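PDB 1E5D: Rubredoxin\:oxygen oxidoreductase from Desulfovibrio gigas, which catalyses the four-electron reduction of one oxygen molecule to two water molecules, using a diiron centre and flavin mononucleotide. Local coordinates for residues R21-Y26 and M31-N36; T185-M190 and V240-E245; Y194-N199 and L326-G331. All coordinates share one frame; numbering follows the deposited sequence.

Interaction 1 (R21-Y26 and M31-N36)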
ATOM      1  N   ARG A  21       4.972 -11.772 -12.298  1.00 13.32           N
ATOM      2  CA  ARG A  21       3.701 -11.425 -11.655  1.00 13.51           C
ATOM      3  C   ARG A  21       3.781  -9.952 -11.263  1.00 15.64           C
ATOM      4  O   ARG A  21       2.896  -9.176 -11.620  1.00 16.59           O
ATOM      5  CB  ARG A  21       3.395 -12.339 -10.481  1.00  6.62           C
ATOM      6  CG  ARG A  21       3.214 -13.796 -10.890  1.00  6.92           C
ATOM      7  CD  ARG A  21       1.852 -13.987 -11.561  1.00  9.63           C
ATOM      8  NE  ARG A  21       1.590 -15.411 -11.755  1.00 19.88           N
ATOM      9  CZ  ARG A  21       2.091 -16.144 -12.739  1.00 20.83           C
ATOM     10  NH1 ARG A  21       2.891 -15.606 -13.653  1.00 15.73           N
ATOM     11  NH2 ARG A  21       1.785 -17.432 -12.809  1.00 31.88           N
ATOM     12  N   ASP A  22       4.851  -9.615 -10.557  1.00 14.03           N
ATOM     13  CA  ASP A  22       5.207  -8.219 -10.339  1.00 12.50           C
ATOM     14  C   ASP A  22       5.744  -7.689 -11.672  1.00 13.73           C
ATOM     15  O   ASP A  22       6.889  -7.962 -12.026  1.00 21.17           O
ATOM     16  CB  ASP A  22       6.225  -8.036  -9.223  1.00  7.45           C
ATOM     17  CG  ASP A  22       6.785  -6.639  -9.067  1.00 16.05           C
ATOM     18  OD1 ASP A  22       6.462  -5.710  -9.836  1.00 26.43           O
ATOM     19  OD2 ASP A  22       7.600  -6.424  -8.135  1.00 25.58           O
ATOM     20  N   PHE A  23       4.909  -6.950 -12.387  1.00 15.75           N
ATOM     21  CA  PHE A  23       5.303  -6.368 -13.663  1.00 14.67           C
ATOM     22  C   PHE A  23       5.914  -4.987 -13.452  1.00 15.26           C
ATOM     23  O   PHE A  23       5.224  -4.002 -13.180  1.00 20.22           O
ATOM     24  CB  PHE A  23       4.103  -6.296 -14.615  1.00 16.14           C
ATOM     25  CG  PHE A  23       4.507  -6.121 -16.069  1.00 20.86           C
ATOM     26  CD1 PHE A  23       5.072  -7.168 -16.777  1.00 21.74           C
ATOM     27  CD2 PHE A  23       4.318  -4.908 -16.708  1.00 17.84           C
ATOM     28  CE1 PHE A  23       5.454  -7.027 -18.099  1.00 15.49           C
ATOM     29  CE2 PHE A  23       4.695  -4.753 -18.033  1.00 18.04           C
ATOM     30  CZ  PHE A  23       5.261  -5.810 -18.724  1.00 19.59           C
ATOM     31  N   HIS A  24       7.229  -4.944 -13.569  1.00 16.80           N
ATOM     32  CA  HIS A  24       8.034  -3.735 -13.511  1.00 19.21           C
ATOM     33  C   HIS A  24       7.774  -2.847 -12.310  1.00 13.98           C
ATOM     34  O   HIS A  24       7.992  -1.637 -12.392  1.00 23.28           O
ATOM     35  CB  HIS A  24       7.798  -2.932 -14.809  1.00 14.77           C
ATOM     36  CG  HIS A  24       8.169  -3.777 -15.994  1.00 20.67           C
ATOM     37  ND1 HIS A  24       7.756  -3.521 -17.278  1.00 29.28           N
ATOM     38  CD2 HIS A  24       8.928  -4.892 -16.058  1.00 25.47           C
ATOM     39  CE1 HIS A  24       8.247  -4.437 -18.092  1.00 29.26           C
ATOM     40  NE2 HIS A  24       8.963  -5.286 -17.373  1.00 30.68           N
ATOM     41  N   GLY A  25       7.343  -3.415 -11.193  1.00 10.95           N
ATOM     42  CA  GLY A  25       7.222  -2.656  -9.966  1.00 12.95           C
ATOM     43  C   GLY A  25       5.937  -1.890  -9.811  1.00 17.37           C
ATOM     44  O   GLY A  25       5.618  -1.434  -8.705  1.00 20.07           O
ATOM     45  N   TYR A  26       5.148  -1.701 -10.874  1.00 20.04           N
ATOM     46  CA  TYR A  26       3.971  -0.839 -10.668  1.00 19.43           C
ATOM     47  C   TYR A  26       2.673  -1.615 -10.809  1.00 20.28           C
ATOM     48  O   TYR A  26       1.698  -1.259 -10.141  1.00 35.74           O
ATOM     49  CB  TYR A  26       4.020   0.373 -11.604  1.00 10.89           C
ATOM     50  CG  TYR A  26       3.756   0.108 -13.067  1.00 17.42           C
ATOM     51  CD1 TYR A  26       4.786  -0.248 -13.928  1.00 21.32           C
ATOM     52  CD2 TYR A  26       2.478   0.206 -13.612  1.00 20.11           C
ATOM     53  CE1 TYR A  26       4.551  -0.492 -15.269  1.00 20.55           C
ATOM     54  CE2 TYR A  26       2.225  -0.037 -14.947  1.00 18.34           C
ATOM     55  CZ  TYR A  26       3.274  -0.387 -15.774  1.00 23.27           C
ATOM     56  OH  TYR A  26       3.058  -0.637 -17.112  1.00 39.07           O
ATOM     57  N   MET A  31      -0.908 -13.143 -15.933  1.00 23.44           N
ATOM     58  CA  MET A  31      -0.770 -14.119 -17.007  1.00 17.60           C
ATOM     59  C   MET A  31       0.643 -14.126 -17.556  1.00 16.39           C
ATOM     60  O   MET A  31       0.927 -14.642 -18.636  1.00 22.34           O
ATOM     61  CB  MET A  31      -1.750 -13.806 -18.138  1.00 26.43           C
ATOM     62  CG  MET A  31      -3.071 -14.555 -18.046  1.00 36.70           C
ATOM     63  SD  MET A  31      -4.291 -13.976 -19.240  1.00 49.05           S
ATOM     64  CE  MET A  31      -4.294 -12.217 -18.888  1.00 93.83           C
ATOM     65  N   GLY A  32       1.577 -13.533 -16.810  1.00 15.17           N
ATOM     66  CA  GLY A  32       2.936 -13.516 -17.337  1.00 12.98           C
ATOM     67  C   GLY A  32       3.051 -12.414 -18.375  1.00 16.06           C
ATOM     68  O   GLY A  32       2.214 -11.522 -18.438  1.00 18.58           O
ATOM     69  N   THR A  33       4.091 -12.478 -19.187  1.00 16.33           N
ATOM     70  CA  THR A  33       4.281 -11.479 -20.226  1.00 13.47           C
ATOM     71  C   THR A  33       5.337 -11.993 -21.194  1.00 13.63           C
ATOM     72  O   THR A  33       5.908 -13.077 -21.057  1.00 17.48           O
ATOM     73  CB  THR A  33       4.679 -10.127 -19.622  1.00 18.62           C
ATOM     74  OG1 THR A  33       4.827  -9.132 -20.641  1.00 10.76           O
ATOM     75  CG2 THR A  33       6.047 -10.227 -18.949  1.00 23.08           C
ATOM     76  N   THR A  34       5.611 -11.203 -22.227  1.00  8.39           N
ATOM     77  CA  THR A  34       6.676 -11.576 -23.142  1.00 13.82           C
ATOM     78  C   THR A  34       7.525 -10.340 -23.428  1.00 14.18           C
ATOM     79  O   THR A  34       7.167  -9.198 -23.154  1.00 22.39           O
ATOM     80  CB  THR A  34       6.190 -12.155 -24.485  1.00 10.94           C
ATOM     81  OG1 THR A  34       5.705 -11.100 -25.336  1.00 14.18           O
ATOM     82  CG2 THR A  34       5.040 -13.123 -24.275  1.00  3.73           C
ATOM     83  N   TYR A  35       8.682 -10.616 -24.013  1.00 16.65           N
ATOM     84  CA  TYR A  35       9.526  -9.522 -24.490  1.00 17.37           C
ATOM     85  C   TYR A  35       9.766  -9.783 -25.971  1.00 20.15           C
ATOM     86  O   TYR A  35      10.449 -10.751 -26.313  1.00 24.80           O
ATOM     87  CB  TYR A  35      10.789  -9.457 -23.633  1.00 14.91           C
ATOM     88  CG  TYR A  35      10.416  -9.183 -22.186  1.00 15.12           C
ATOM     89  CD1 TYR A  35      10.019  -7.899 -21.826  1.00 16.19           C
ATOM     90  CD2 TYR A  35      10.440 -10.175 -21.219  1.00 10.27           C
ATOM     91  CE1 TYR A  35       9.663  -7.603 -20.529  1.00 16.32           C
ATOM     92  CE2 TYR A  35      10.088  -9.886 -19.912  1.00 11.64           C
ATOM     93  CZ  TYR A  35       9.705  -8.606 -19.579  1.00 20.99           C
ATOM     94  OH  TYR A  35       9.351  -8.292 -18.285  1.00 26.76           O
ATOM     95  N   ASN A  36       9.162  -8.937 -26.787  1.00 15.68           N
ATOM     96  CA  ASN A  36       9.106  -9.087 -28.227  1.00 13.39           C
ATOM     97  C   ASN A  36      10.079  -8.151 -28.928  1.00 15.82           C
ATOM     98  O   ASN A  36      10.087  -6.948 -28.718  1.00 16.94           O
ATOM     99  CB  ASN A  36       7.689  -8.821 -28.747  1.00 13.52           C
ATOM    100  CG  ASN A  36       6.669  -9.775 -28.153  1.00 16.83           C
ATOM    101  OD1 ASN A  36       7.016 -10.850 -27.675  1.00 21.62           O
ATOM    102  ND2 ASN A  36       5.399  -9.382 -28.185  1.00 15.54           N
TER
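Phe23 lays the CE1 corner of its ring against Thr33, at the start of strand 33-40 in the mixed sheet of the metallo-beta-lactamase-like domain, beside the diiron site. The threonine's CG2 sits in the plane of the phenyl ring at its edge, 3.4 Å from CE1, while Thr33 OG1 lies obliquely to the ring. The two side chains cross at about a right angle. With CG of Phe23 anti to its backbone N (chi1 -162°), the ring swings toward strand 33-40 and also comes under His24: CE1 of His24 stands 3.3 Å above the phenyl plane, offset toward the rim. His24, part of the oxygen pocket, meets Tyr35 from the opposite direction. Its NE2 and Tyr35 OH form a hydrogen bond of 3.2 Å, bent to 147°, and each ring meets the other at its edge. Asp83, a probable ligand of the second iron, packs on both His24 and Tyr35, which probably places these two in the second shell of the diiron centre; His226 meets the Phe23 ring edge-to-face. The ring of Trp263 of the second subunit meets that of His24, the planes inclined. The turn carrying the histidine is held by an Asx motif, in which the backbone N of Gly25 donates to Asp22 OD1 over 2.8 Å on the syn side of the carboxylate, 20° out of its plane.

Interaction 2 (T185-M190 and V240-E245)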
ATOM      1  N   THR A 185     -10.228 -13.116 -23.574  1.00 12.79           N
ATOM      2  CA  THR A 185      -8.931 -13.124 -22.894  1.00 19.78           C
ATOM      3  C   THR A 185      -8.069 -11.978 -23.413  1.00 14.83           C
ATOM      4  O   THR A 185      -7.515 -11.173 -22.668  1.00 24.79           O
ATOM      5  CB  THR A 185      -8.192 -14.458 -23.083  1.00 26.72           C
ATOM      6  OG1 THR A 185      -9.005 -15.531 -22.586  1.00 38.08           O
ATOM      7  CG2 THR A 185      -6.906 -14.468 -22.269  1.00 11.51           C
ATOM      8  N   LEU A 186      -7.982 -11.931 -24.737  1.00 14.01           N
ATOM      9  CA  LEU A 186      -7.158 -10.924 -25.387  1.00 14.12           C
ATOM     10  C   LEU A 186      -7.586  -9.520 -24.990  1.00 15.04           C
ATOM     11  O   LEU A 186      -6.741  -8.662 -24.733  1.00 19.24           O
ATOM     12  CB  LEU A 186      -7.223 -11.087 -26.908  1.00 14.97           C
ATOM     13  CG  LEU A 186      -6.549  -9.981 -27.721  1.00 18.76           C
ATOM     14  CD1 LEU A 186      -5.097  -9.839 -27.281  1.00 18.40           C
ATOM     15  CD2 LEU A 186      -6.670 -10.259 -29.206  1.00 16.47           C
ATOM     16  N   GLU A 187      -8.899  -9.299 -24.961  1.00 14.23           N
ATOM     17  CA  GLU A 187      -9.410  -7.958 -24.699  1.00 17.17           C
ATOM     18  C   GLU A 187      -9.153  -7.532 -23.256  1.00 17.23           C
ATOM     19  O   GLU A 187      -8.729  -6.400 -23.008  1.00 19.96           O
ATOM     20  CB  GLU A 187     -10.905  -7.868 -25.006  1.00 19.68           C
ATOM     21  CG  GLU A 187     -11.388  -6.445 -25.273  1.00 26.00           C
ATOM     22  CD  GLU A 187     -11.796  -5.729 -23.996  1.00 25.41           C
ATOM     23  OE1 GLU A 187     -12.339  -6.443 -23.121  1.00 31.27           O
ATOM     24  OE2 GLU A 187     -11.544  -4.515 -23.866  1.00 25.82           O
ATOM     25  N   ARG A 188      -9.450  -8.421 -22.319  1.00 10.39           N
ATOM     26  CA  ARG A 188      -9.272  -8.086 -20.906  1.00 14.65           C
ATOM     27  C   ARG A 188      -7.830  -7.686 -20.649  1.00 12.25           C
ATOM     28  O   ARG A 188      -7.528  -6.728 -19.943  1.00 18.97           O
ATOM     29  CB  ARG A 188      -9.695  -9.269 -20.044  1.00 14.12           C
ATOM     30  CG  ARG A 188      -9.445  -9.101 -18.558  1.00 31.34           C
ATOM     31  CD  ARG A 188     -10.028  -7.814 -17.999  1.00 42.16           C
ATOM     32  NE  ARG A 188      -9.398  -7.422 -16.744  1.00 52.65           N
ATOM     33  CZ  ARG A 188     -10.003  -7.138 -15.602  1.00 56.49           C
ATOM     34  NH1 ARG A 188     -11.324  -7.191 -15.507  1.00 53.27           N
ATOM     35  NH2 ARG A 188      -9.285  -6.794 -14.540  1.00 65.98           N
ATOM     36  N   ALA A 189      -6.895  -8.424 -21.245  1.00 11.70           N
ATOM     37  CA  ALA A 189      -5.480  -8.123 -21.032  1.00 14.26           C
ATOM     38  C   ALA A 189      -5.073  -6.815 -21.697  1.00 14.03           C
ATOM     39  O   ALA A 189      -4.186  -6.088 -21.244  1.00 25.66           O
ATOM     40  CB  ALA A 189      -4.625  -9.271 -21.549  1.00  0.72           C
ATOM     41  N   MET A 190      -5.733  -6.490 -22.812  1.00 12.38           N
ATOM     42  CA  MET A 190      -5.383  -5.221 -23.450  1.00 16.34           C
ATOM     43  C   MET A 190      -5.772  -4.041 -22.569  1.00 14.81           C
ATOM     44  O   MET A 190      -5.024  -3.082 -22.398  1.00 17.58           O
ATOM     45  CB  MET A 190      -6.081  -5.099 -24.795  1.00 14.28           C
ATOM     46  CG  MET A 190      -5.465  -5.997 -25.863  1.00 15.67           C
ATOM     47  SD  MET A 190      -6.540  -5.966 -27.319  1.00 26.02           S
ATOM     48  CE  MET A 190      -6.388  -4.225 -27.733  1.00 23.68           C
ATOM     49  N   VAL A 240      -7.028  -1.099 -32.631  1.00 27.80           N
ATOM     50  CA  VAL A 240      -7.125   0.353 -32.719  1.00 23.74           C
ATOM     51  C   VAL A 240      -8.496   0.853 -32.286  1.00 21.96           C
ATOM     52  O   VAL A 240      -8.595   1.899 -31.647  1.00 24.41           O
ATOM     53  CB  VAL A 240      -6.839   0.840 -34.154  1.00 21.90           C
ATOM     54  CG1 VAL A 240      -7.244   2.296 -34.309  1.00 21.69           C
ATOM     55  CG2 VAL A 240      -5.374   0.632 -34.476  1.00 14.41           C
ATOM     56  N   GLN A 241      -9.532   0.098 -32.635  1.00 21.11           N
ATOM     57  CA  GLN A 241     -10.872   0.383 -32.149  1.00 29.47           C
ATOM     58  C   GLN A 241     -10.839   0.577 -30.634  1.00 27.90           C
ATOM     59  O   GLN A 241     -11.185   1.615 -30.083  1.00 40.04           O
ATOM     60  CB  GLN A 241     -11.797  -0.777 -32.488  1.00 47.72           C
ATOM     61  CG  GLN A 241     -12.855  -0.557 -33.547  1.00 65.32           C
ATOM     62  CD  GLN A 241     -13.840  -1.719 -33.584  1.00 81.39           C
ATOM     63  OE1 GLN A 241     -14.036  -2.427 -32.595  1.00 98.85           O
ATOM     64  NE2 GLN A 241     -14.460  -1.914 -34.743  1.00 96.11           N
ATOM     65  N   LYS A 242     -10.383  -0.484 -29.982  1.00 30.61           N
ATOM     66  CA  LYS A 242     -10.286  -0.595 -28.537  1.00 25.50           C
ATOM     67  C   LYS A 242      -9.485   0.530 -27.904  1.00 22.30           C
ATOM     68  O   LYS A 242      -9.942   1.105 -26.917  1.00 14.81           O
ATOM     69  CB  LYS A 242      -9.674  -1.966 -28.208  1.00 19.47           C
ATOM     70  CG  LYS A 242     -10.746  -3.055 -28.280  1.00 24.73           C
ATOM     71  CD  LYS A 242     -11.565  -3.058 -26.992  1.00 35.07           C
ATOM     72  CE  LYS A 242     -13.041  -3.270 -27.274  1.00 38.69           C
ATOM     73  NZ  LYS A 242     -13.845  -3.372 -26.023  1.00 45.13           N
ATOM     74  N   TYR A 243      -8.316   0.846 -28.458  1.00 18.15           N
ATOM     75  CA  TYR A 243      -7.497   1.902 -27.866  1.00 18.69           C
ATOM     76  C   TYR A 243      -8.266   3.213 -27.829  1.00 21.29           C
ATOM     77  O   TYR A 243      -8.206   3.951 -26.848  1.00 32.52           O
ATOM     78  CB  TYR A 243      -6.164   2.076 -28.616  1.00 15.09           C
ATOM     79  CG  TYR A 243      -5.066   1.393 -27.824  1.00 14.49           C
ATOM     80  CD1 TYR A 243      -5.302   0.093 -27.379  1.00 15.03           C
ATOM     81  CD2 TYR A 243      -3.860   1.995 -27.520  1.00 11.46           C
ATOM     82  CE1 TYR A 243      -4.343  -0.585 -26.653  1.00 11.89           C
ATOM     83  CE2 TYR A 243      -2.900   1.312 -26.787  1.00 10.51           C
ATOM     84  CZ  TYR A 243      -3.148   0.025 -26.355  1.00  9.83           C
ATOM     85  OH  TYR A 243      -2.208  -0.674 -25.623  1.00 13.61           O
ATOM     86  N   VAL A 244      -8.989   3.467 -28.921  1.00 20.86           N
ATOM     87  CA  VAL A 244      -9.843   4.650 -28.977  1.00 19.79           C
ATOM     88  C   VAL A 244     -10.883   4.590 -27.865  1.00 15.45           C
ATOM     89  O   VAL A 244     -11.083   5.520 -27.102  1.00 18.08           O
ATOM     90  CB  VAL A 244     -10.536   4.773 -30.345  1.00 23.30           C
ATOM     91  CG1 VAL A 244     -11.549   5.910 -30.331  1.00 18.47           C
ATOM     92  CG2 VAL A 244      -9.508   4.980 -31.444  1.00 19.85           C
ATOM     93  N   GLU A 245     -11.560   3.460 -27.763  1.00  8.07           N
ATOM     94  CA  GLU A 245     -12.499   3.216 -26.677  1.00 16.15           C
ATOM     95  C   GLU A 245     -11.829   3.342 -25.316  1.00 23.83           C
ATOM     96  O   GLU A 245     -12.352   3.981 -24.398  1.00 24.90           O
ATOM     97  CB  GLU A 245     -13.098   1.823 -26.840  1.00 20.11           C
ATOM     98  CG  GLU A 245     -14.110   1.414 -25.785  1.00 36.04           C
ATOM     99  CD  GLU A 245     -14.669   0.029 -26.088  1.00 49.92           C
ATOM    100  OE1 GLU A 245     -14.644  -0.343 -27.284  1.00 51.62           O
ATOM    101  OE2 GLU A 245     -15.119  -0.658 -25.148  1.00 53.60           O
TER
HETATM  102  O   HOH W   1      -3.088  -2.813 -24.611  1.00 15.14           O
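Lys242 reaches across from helix 233-248 to Glu187 on helix 183-198, joining two helices of the metallo-beta-lactamase-like part; their local axes run 11.4 Å apart at 40°. Its ammonium group is the centre of a salt-bridge network. NZ gives a weak, long bond to Glu187 OE2 at 3.4 Å and a shorter one to Glu245 OE2, 3.1 Å away on its own helix, met from above the carboxylate plane. Bends at chi2 and chi3 curl the lysine chain back so that NZ can serve both acids, and its CD rests against Glu187 OE2. That oxygen has further partners: Tyr246 OH is its strongest, and Arg191 adds a second salt bridge. The lysine and arginine would probably ease the repulsion between the two glutamates, whose OE2 atoms, on Glu187 and Glu245, are 5.4 Å apart.

Nearer the buried side, the contact turns apolar. Met190 bends at its last torsion (chi3 63°) to bring CE to 4.0 Å from Lys242 CB, and the same methyl lies obliquely to the Tyr243 ring. The phenol hydroxyl is buried but well supplied: besides its bond with the backbone N of Phe167, it donates to a water lying in the ring plane. This water passes the link on to helix 183-198, donating to Met190 O over 3.0 Å.

Interaction 3 (Y194-N199 and L326-G331)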
ATOM      1  N   TYR A 194      -3.682  -1.267 -20.897  1.00 11.44           N
ATOM      2  CA  TYR A 194      -3.944   0.150 -21.110  1.00 13.24           C
ATOM      3  C   TYR A 194      -4.199   0.875 -19.790  1.00  9.16           C
ATOM      4  O   TYR A 194      -3.617   1.930 -19.534  1.00 12.27           O
ATOM      5  CB  TYR A 194      -5.154   0.392 -22.037  1.00 17.78           C
ATOM      6  CG  TYR A 194      -5.273   1.842 -22.461  1.00 17.67           C
ATOM      7  CD1 TYR A 194      -4.608   2.284 -23.598  1.00 20.87           C
ATOM      8  CD2 TYR A 194      -6.026   2.772 -21.753  1.00 18.02           C
ATOM      9  CE1 TYR A 194      -4.698   3.602 -24.005  1.00 22.48           C
ATOM     10  CE2 TYR A 194      -6.121   4.090 -22.149  1.00 20.35           C
ATOM     11  CZ  TYR A 194      -5.454   4.503 -23.281  1.00 21.21           C
ATOM     12  OH  TYR A 194      -5.531   5.813 -23.696  1.00 28.53           O
ATOM     13  N   ALA A 195      -5.109   0.322 -18.999  1.00 11.12           N
ATOM     14  CA  ALA A 195      -5.599   1.028 -17.821  1.00 11.14           C
ATOM     15  C   ALA A 195      -4.486   1.384 -16.846  1.00 17.06           C
ATOM     16  O   ALA A 195      -4.577   2.425 -16.186  1.00 20.12           O
ATOM     17  CB  ALA A 195      -6.673   0.202 -17.115  1.00  0.00           C
ATOM     18  N   ASN A 196      -3.465   0.532 -16.766  1.00 13.53           N
ATOM     19  CA  ASN A 196      -2.412   0.749 -15.774  1.00  9.84           C
ATOM     20  C   ASN A 196      -1.143   1.394 -16.287  1.00 16.22           C
ATOM     21  O   ASN A 196      -0.236   1.623 -15.475  1.00 15.89           O
ATOM     22  CB  ASN A 196      -2.070  -0.599 -15.116  1.00  4.63           C
ATOM     23  CG  ASN A 196      -3.205  -0.945 -14.159  1.00  9.25           C
ATOM     24  OD1 ASN A 196      -3.251  -0.414 -13.048  1.00 21.54           O
ATOM     25  ND2 ASN A 196      -4.093  -1.810 -14.629  1.00  8.70           N
ATOM     26  N   ILE A 197      -1.021   1.718 -17.577  1.00 19.11           N
ATOM     27  CA  ILE A 197       0.174   2.471 -17.959  1.00 20.50           C
ATOM     28  C   ILE A 197      -0.081   3.569 -18.984  1.00 18.93           C
ATOM     29  O   ILE A 197       0.564   4.619 -18.928  1.00 23.47           O
ATOM     30  CB  ILE A 197       1.267   1.540 -18.512  1.00 23.30           C
ATOM     31  CG1 ILE A 197       2.494   2.307 -19.013  1.00 24.89           C
ATOM     32  CG2 ILE A 197       0.701   0.626 -19.574  1.00 26.82           C
ATOM     33  CD1 ILE A 197       3.787   1.845 -18.371  1.00 35.56           C
ATOM     34  N   VAL A 198      -0.996   3.377 -19.925  1.00 15.94           N
ATOM     35  CA  VAL A 198      -1.222   4.398 -20.945  1.00 13.86           C
ATOM     36  C   VAL A 198      -2.323   5.381 -20.563  1.00 17.30           C
ATOM     37  O   VAL A 198      -2.367   6.485 -21.114  1.00 18.54           O
ATOM     38  CB  VAL A 198      -1.594   3.760 -22.300  1.00 13.35           C
ATOM     39  CG1 VAL A 198      -1.642   4.818 -23.388  1.00 16.19           C
ATOM     40  CG2 VAL A 198      -0.598   2.675 -22.674  1.00 18.02           C
ATOM     41  N   ASN A 199      -3.214   5.025 -19.652  1.00 16.01           N
ATOM     42  CA  ASN A 199      -4.384   5.821 -19.336  1.00 16.93           C
ATOM     43  C   ASN A 199      -4.136   7.304 -19.120  1.00 16.84           C
ATOM     44  O   ASN A 199      -4.882   8.141 -19.646  1.00 19.60           O
ATOM     45  CB  ASN A 199      -5.072   5.286 -18.070  1.00 17.76           C
ATOM     46  CG  ASN A 199      -6.557   5.607 -18.153  1.00 19.25           C
ATOM     47  OD1 ASN A 199      -7.307   4.894 -18.820  1.00 18.17           O
ATOM     48  ND2 ASN A 199      -6.948   6.682 -17.480  1.00  9.59           N
ATOM     49  N   LEU A 326      -5.443   5.157  -3.959  1.00 12.41           N
ATOM     50  CA  LEU A 326      -5.874   6.438  -4.525  1.00 10.95           C
ATOM     51  C   LEU A 326      -4.693   7.122  -5.201  1.00 12.24           C
ATOM     52  O   LEU A 326      -4.845   7.684  -6.288  1.00 18.11           O
ATOM     53  CB  LEU A 326      -6.493   7.328  -3.453  1.00  7.24           C
ATOM     54  CG  LEU A 326      -7.910   6.912  -3.043  1.00 13.02           C
ATOM     55  CD1 LEU A 326      -8.300   7.587  -1.742  1.00 13.44           C
ATOM     56  CD2 LEU A 326      -8.881   7.237  -4.162  1.00 12.70           C
ATOM     57  N   GLN A 327      -3.522   7.059  -4.578  1.00  8.84           N
ATOM     58  CA  GLN A 327      -2.333   7.632  -5.207  1.00 10.31           C
ATOM     59  C   GLN A 327      -2.141   7.027  -6.599  1.00 12.38           C
ATOM     60  O   GLN A 327      -1.970   7.731  -7.582  1.00 10.45           O
ATOM     61  CB  GLN A 327      -1.057   7.413  -4.394  1.00 11.13           C
ATOM     62  CG  GLN A 327       0.170   8.111  -4.987  1.00 18.55           C
ATOM     63  CD  GLN A 327      -0.075   9.610  -5.104  1.00 31.86           C
ATOM     64  OE1 GLN A 327      -0.202  10.285  -4.080  1.00 46.97           O
ATOM     65  NE2 GLN A 327      -0.158  10.118  -6.332  1.00 32.14           N
ATOM     66  N   TYR A 328      -2.184   5.698  -6.650  1.00 15.49           N
ATOM     67  CA  TYR A 328      -2.008   5.000  -7.919  1.00 15.00           C
ATOM     68  C   TYR A 328      -3.025   5.516  -8.927  1.00 14.83           C
ATOM     69  O   TYR A 328      -2.695   5.865 -10.051  1.00 16.99           O
ATOM     70  CB  TYR A 328      -2.190   3.503  -7.739  1.00  9.26           C
ATOM     71  CG  TYR A 328      -1.914   2.672  -8.964  1.00  6.19           C
ATOM     72  CD1 TYR A 328      -0.608   2.482  -9.393  1.00  7.96           C
ATOM     73  CD2 TYR A 328      -2.932   2.064  -9.689  1.00  8.53           C
ATOM     74  CE1 TYR A 328      -0.327   1.722 -10.506  1.00  9.69           C
ATOM     75  CE2 TYR A 328      -2.652   1.299 -10.813  1.00  5.36           C
ATOM     76  CZ  TYR A 328      -1.347   1.131 -11.220  1.00  3.87           C
ATOM     77  OH  TYR A 328      -1.044   0.378 -12.328  1.00 13.04           O
ATOM     78  N   ILE A 329      -4.273   5.559  -8.467  1.00 12.99           N
ATOM     79  CA  ILE A 329      -5.365   5.900  -9.374  1.00 15.53           C
ATOM     80  C   ILE A 329      -5.272   7.340  -9.856  1.00 13.71           C
ATOM     81  O   ILE A 329      -5.437   7.619 -11.044  1.00 15.41           O
ATOM     82  CB  ILE A 329      -6.726   5.654  -8.710  1.00 13.54           C
ATOM     83  CG1 ILE A 329      -6.962   4.179  -8.359  1.00 13.37           C
ATOM     84  CG2 ILE A 329      -7.839   6.189  -9.583  1.00 17.45           C
ATOM     85  CD1 ILE A 329      -8.303   3.989  -7.676  1.00 41.71           C
ATOM     86  N   LYS A 330      -4.985   8.251  -8.931  1.00 12.07           N
ATOM     87  CA  LYS A 330      -4.895   9.657  -9.303  1.00 12.55           C
ATOM     88  C   LYS A 330      -3.894   9.871 -10.437  1.00 16.25           C
ATOM     89  O   LYS A 330      -4.132  10.666 -11.346  1.00 25.34           O
ATOM     90  CB  LYS A 330      -4.520  10.491  -8.081  1.00 12.66           C
ATOM     91  CG  LYS A 330      -4.153  11.932  -8.397  1.00 13.96           C
ATOM     92  CD  LYS A 330      -3.924  12.684  -7.093  1.00 24.89           C
ATOM     93  CE  LYS A 330      -3.465  14.116  -7.341  1.00 31.37           C
ATOM     94  NZ  LYS A 330      -4.625  15.053  -7.266  1.00 40.64           N
ATOM     95  N   GLY A 331      -2.773   9.157 -10.386  1.00 12.00           N
ATOM     96  CA  GLY A 331      -1.741   9.297 -11.393  1.00 12.61           C
ATOM     97  C   GLY A 331      -2.224   8.825 -12.751  1.00 17.26           C
ATOM     98  O   GLY A 331      -1.774   9.297 -13.795  1.00 16.07           O
TER
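At the edge of the Tyr328 ring, in its plane, lies Asn196 OD1, where the last turns of helix 183-198 in the metallo-beta-lactamase-like domain face helix 320-331 of the flavodoxin-like domain. The amide and phenol planes are 30° apart, nearly coplanar, although the two side chains cross at about a right angle. The ring of His294 meets that of Tyr328 with the planes inclined at about 50°, and Pro320 of the second subunit packs on the tyrosine too. A second flat group, the Tyr194 ring, turns away from this interface: one of its faces carries Val198 CB and the backbone N of Asn199, both offset toward the rim.

The contact itself is a single polar meeting of two buried side chains. Tyr328 OH would donate to Asn196 OD1, but the approach is very short and the oxygen is crowded, so its exact place is doubtful. The geometry around the other amide atom supports the assignment: Asn196 ND2 donates to Glu192 O within its own helix and to Ser295 O on helix 294-302 of the flavodoxin-like domain. These two bonds probably hold the amide in the rotation that leaves OD1 toward the phenol. Tyr328, with CG anti to the backbone N (chi1 -175°), carries its ring toward segment 194-199, hydroxyl end first.

Just beyond Asn196, Ile197 belongs to the pockets seen around the oxygen molecule and FMN. The backbone here widens into a pi-type turn, and Tyr194 O accepts from three amides: Ile197 N at 3.3 Å, Val198 N at 3.0 Å and Asn199 N at 3.1 Å.

How the interactions relate
Interaction 1 closes along the chain before the other two open, whereas interactions 2 and 3 interleave and share helix 183-198. Their centres lie 16 to 18 Å apart, and that helix joins all three: Met31 of interaction 1 packs on Thr185 and Ala189, Tyr26 on Ile197, and Tyr243 of interaction 2 meets Tyr194 edge-to-face. Interactions 1 and 2 lie within the metallo-beta-lactamase-like part, beside the irons and between two of its helices; interaction 3 bridges to the flavodoxin-like domain. Interactions 1 and 3 also touch the second subunit, and each includes a residue in contact with FMN, linking the diiron surroundings to the dimer interface.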